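Local coordinates for nitrogen regulatory PII-like protein (Bacillus subtilis subsp. subtilis, PDB 4RX6) that binds ATP as a trimeric PII signalling protein and is required for full induction of the nrgAB operon when ammonium is limiting, at residues 11-16 against 98-103. Sequence-based numbering, arbitrary orientation.
Sequences FKVEIV and GKIFVY. With ATP (adenosine-5'-triphosphate), chain F.
Three residue pairs, Lys12 with Tyr103, Glu14 with Phe101 and Val16 with Lys99, are hydrogen-bonded pairs of an antiparallel sheet, each exchanging two backbone bonds; Phe101 N to Glu14 O, at 2.9 Å and 172° at the hydrogen, is nearly straight. The N-to-C directions of the short strand segments lie 161° apart. Apolar contacts link side chains on the face bearing Val13, Ile15, Ile100 and Val102: Val13 CG1 meets Ile100 CG2 at 3.5 Å, and helix 79-90 packs over Val13 and Ile15. This joins the first and last strands of the ferredoxin-like PII fold, and 99-102 pairs in turn with a strand of the second subunit. On the other face, Lys12 CG lies over the Tyr103 ring, 4.2 Å from its centroid, a CH-pi contact, while Lys12 NZ forms a salt bridge with Glu14 of the third subunit, and Glu14 with Lys12 of the second. A Tyr103 OH to Glu14 OE1 bond is doubtful, the hydroxyl being misplaced or crowded. One ATP sits at the Val16 and Lys99 end. With CG1 anti to the backbone N (chi1 -177°), Val16 turns that methyl onto the ribose, 3.3 Å from C1', and CG2 toward Phe101 CE2. Lys99 NZ bonds O3G at 2.9 Å and, weakly, O1A; a methionine in its place would probably leave the gamma phosphate without this charged partner.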
loop_
_atom_site.group_PDB
_atom_site.type_symbol
_atom_site.label_atom_id
_atom_site.label_comp_id
_atom_site.label_asym_id
_atom_site.label_seq_id
_atom_site.Cartn_x
_atom_site.Cartn_y
_atom_site.Cartn_z
ATOM N N PHE B 11 13.301 -4.688 -3.322
ATOM C CA PHE B 11 12.718 -3.694 -2.425
ATOM C C PHE B 11 11.680 -2.860 -3.123
ATOM O O PHE B 11 11.730 -2.661 -4.347
ATOM C CB PHE B 11 13.780 -2.762 -1.855
ATOM C CG PHE B 11 14.707 -3.429 -0.900
ATOM C CD1 PHE B 11 14.472 -3.374 0.469
ATOM C CD2 PHE B 11 15.820 -4.122 -1.366
ATOM C CE1 PHE B 11 15.335 -3.994 1.356
ATOM C CE2 PHE B 11 16.683 -4.745 -0.485
ATOM C CZ PHE B 11 16.439 -4.682 0.876
ATOM N N LYS B 12 10.724 -2.388 -2.333
ATOM C CA LYS B 12 9.750 -1.453 -2.833
ATOM C C LYS B 12 10.026 -0.102 -2.239
ATOM O O LYS B 12 10.219 0.040 -1.031
ATOM C CB LYS B 12 8.342 -1.884 -2.466
ATOM C CG LYS B 12 7.339 -0.739 -2.478
ATOM C CD LYS B 12 6.291 -0.967 -3.506
ATOM C CE LYS B 12 5.080 -1.561 -2.861
ATOM N NZ LYS B 12 4.531 -2.643 -3.660
ATOM N N VAL B 13 10.033 0.897 -3.098
ATOM C CA VAL B 13 10.174 2.257 -2.664
ATOM C C VAL B 13 8.854 2.923 -2.958
ATOM O O VAL B 13 8.359 2.852 -4.084
ATOM C CB VAL B 13 11.284 2.946 -3.418
ATOM C CG1 VAL B 13 11.413 4.373 -2.948
ATOM C CG2 VAL B 13 12.588 2.174 -3.229
ATOM N N GLU B 14 8.281 3.552 -1.940
ATOM C CA GLU B 14 6.946 4.123 -2.025
ATOM C C GLU B 14 7.053 5.594 -1.669
ATOM O O GLU B 14 7.445 5.918 -0.555
ATOM C CB GLU B 14 6.053 3.435 -1.011
ATOM C CG GLU B 14 4.656 3.135 -1.450
ATOM C CD GLU B 14 3.884 2.427 -0.338
ATOM O OE1 GLU B 14 3.470 1.250 -0.509
ATOM O OE2 GLU B 14 3.721 3.049 0.732
ATOM N N ILE B 15 6.753 6.481 -2.615
ATOM C CA ILE B 15 6.773 7.905 -2.338
ATOM C C ILE B 15 5.336 8.413 -2.266
ATOM O O ILE B 15 4.499 8.047 -3.097
ATOM C CB ILE B 15 7.506 8.698 -3.441
ATOM C CG1 ILE B 15 8.945 8.184 -3.643
ATOM C CG2 ILE B 15 7.464 10.203 -3.127
ATOM C CD1 ILE B 15 9.493 8.357 -5.072
ATOM N N VAL B 16 5.030 9.222 -1.260
ATOM C CA VAL B 16 3.756 9.894 -1.231
ATOM C C VAL B 16 4.124 11.353 -1.167
ATOM O O VAL B 16 4.929 11.751 -0.332
ATOM C CB VAL B 16 2.890 9.482 -0.019
ATOM C CG1 VAL B 16 1.525 10.165 -0.097
ATOM C CG2 VAL B 16 2.737 7.941 0.065
ATOM N N GLY B 98 6.361 15.514 0.984
ATOM C CA GLY B 98 6.120 14.079 1.082
ATOM C C GLY B 98 7.202 13.247 1.774
ATOM O O GLY B 98 8.176 13.774 2.330
ATOM N N LYS B 99 7.028 11.930 1.721
ATOM C CA LYS B 99 7.857 11.015 2.478
ATOM C C LYS B 99 8.142 9.808 1.625
ATOM O O LYS B 99 7.418 9.547 0.676
ATOM C CB LYS B 99 7.132 10.562 3.747
ATOM C CG LYS B 99 6.819 11.655 4.743
ATOM C CD LYS B 99 6.904 11.075 6.129
ATOM C CE LYS B 99 7.143 12.149 7.156
ATOM N NZ LYS B 99 6.088 13.177 7.084
ATOM N N ILE B 100 9.181 9.058 1.970
ATOM C CA ILE B 100 9.520 7.852 1.236
ATOM C C ILE B 100 9.655 6.665 2.187
ATOM O O ILE B 100 10.366 6.717 3.195
ATOM C CB ILE B 100 10.838 7.997 0.479
ATOM C CG1 ILE B 100 10.898 9.342 -0.249
ATOM C CG2 ILE B 100 11.032 6.803 -0.460
ATOM C CD1 ILE B 100 12.085 9.476 -1.174
ATOM N N PHE B 101 8.950 5.598 1.847
ATOM C CA PHE B 101 8.889 4.404 2.648
ATOM C C PHE B 101 9.575 3.286 1.880
ATOM O O PHE B 101 9.253 3.061 0.720
ATOM C CB PHE B 101 7.427 4.043 2.830
ATOM C CG PHE B 101 6.612 5.129 3.460
ATOM C CD1 PHE B 101 7.025 5.711 4.646
ATOM C CD2 PHE B 101 5.436 5.565 2.868
ATOM C CE1 PHE B 101 6.290 6.708 5.228
ATOM C CE2 PHE B 101 4.690 6.562 3.440
ATOM C CZ PHE B 101 5.115 7.139 4.629
ATOM N N VAL B 102 10.509 2.583 2.510
ATOM C CA VAL B 102 11.162 1.459 1.865
ATOM C C VAL B 102 10.888 0.188 2.647
ATOM O O VAL B 102 11.187 0.119 3.829
ATOM C CB VAL B 102 12.670 1.660 1.851
ATOM C CG1 VAL B 102 13.353 0.484 1.192
ATOM C CG2 VAL B 102 13.036 2.946 1.137
ATOM N N TYR B 103 10.329 -0.824 2.004
ATOM C CA TYR B 103 10.167 -2.115 2.657
ATOM C C TYR B 103 10.521 -3.236 1.698
ATOM O O TYR B 103 10.651 -3.010 0.498
ATOM C CB TYR B 103 8.752 -2.299 3.238
ATOM C CG TYR B 103 7.576 -2.026 2.301
ATOM C CD1 TYR B 103 6.967 -3.050 1.582
ATOM C CD2 TYR B 103 7.052 -0.746 2.173
ATOM C CE1 TYR B 103 5.890 -2.796 0.747
ATOM C CE2 TYR B 103 5.983 -0.491 1.346
ATOM C CZ TYR B 103 5.411 -1.512 0.641
ATOM O OH TYR B 103 4.342 -1.216 -0.163
HETATM P PG ATP F . 4.411 15.727 9.026
HETATM O O1G ATP F . 4.045 16.452 10.298
HETATM O O2G ATP F . 3.429 14.640 8.631
HETATM O O3G ATP F . 5.847 15.263 9.043
HETATM P PB ATP F . 3.602 16.944 6.488
HETATM O O1B ATP F . 2.113 16.896 6.732
HETATM O O2B ATP F . 4.197 18.073 5.680
HETATM O O3B ATP F . 4.396 16.908 7.903
HETATM P PA ATP F . 4.358 15.419 4.151
HETATM O O1A ATP F . 5.553 14.492 4.095
HETATM O O2A ATP F . 4.299 16.670 3.322
HETATM O O3A ATP F . 3.990 15.585 5.720
HETATM O "O5'" ATP F . 3.070 14.615 3.652
HETATM C "C5'" ATP F . 2.756 14.519 2.273
HETATM C "C4'" ATP F . 1.783 13.357 2.123
HETATM O "O4'" ATP F . 2.433 12.134 2.439
HETATM C "C3'" ATP F . 0.659 13.406 3.132
HETATM O "O3'" ATP F . -0.387 14.271 2.690
HETATM C "C2'" ATP F . 0.251 11.942 3.254
HETATM O "O2'" ATP F . -0.656 11.515 2.220
HETATM C "C1'" ATP F . 1.542 11.188 3.029
HETATM N N9 ATP F . 2.105 10.844 4.337
HETATM C C8 ATP F . 2.935 11.667 4.998
HETATM N N7 ATP F . 3.315 11.131 6.180
HETATM C C5 ATP F . 2.704 9.942 6.301
HETATM C C6 ATP F . 2.695 8.887 7.334
HETATM N N6 ATP F . 3.424 9.041 8.477
HETATM N N1 ATP F . 1.940 7.793 7.069
HETATM C C2 ATP F . 1.216 7.655 5.938
HETATM N N3 ATP F . 1.180 8.585 4.965
HETATM C C4 ATP F . 1.900 9.740 5.078
#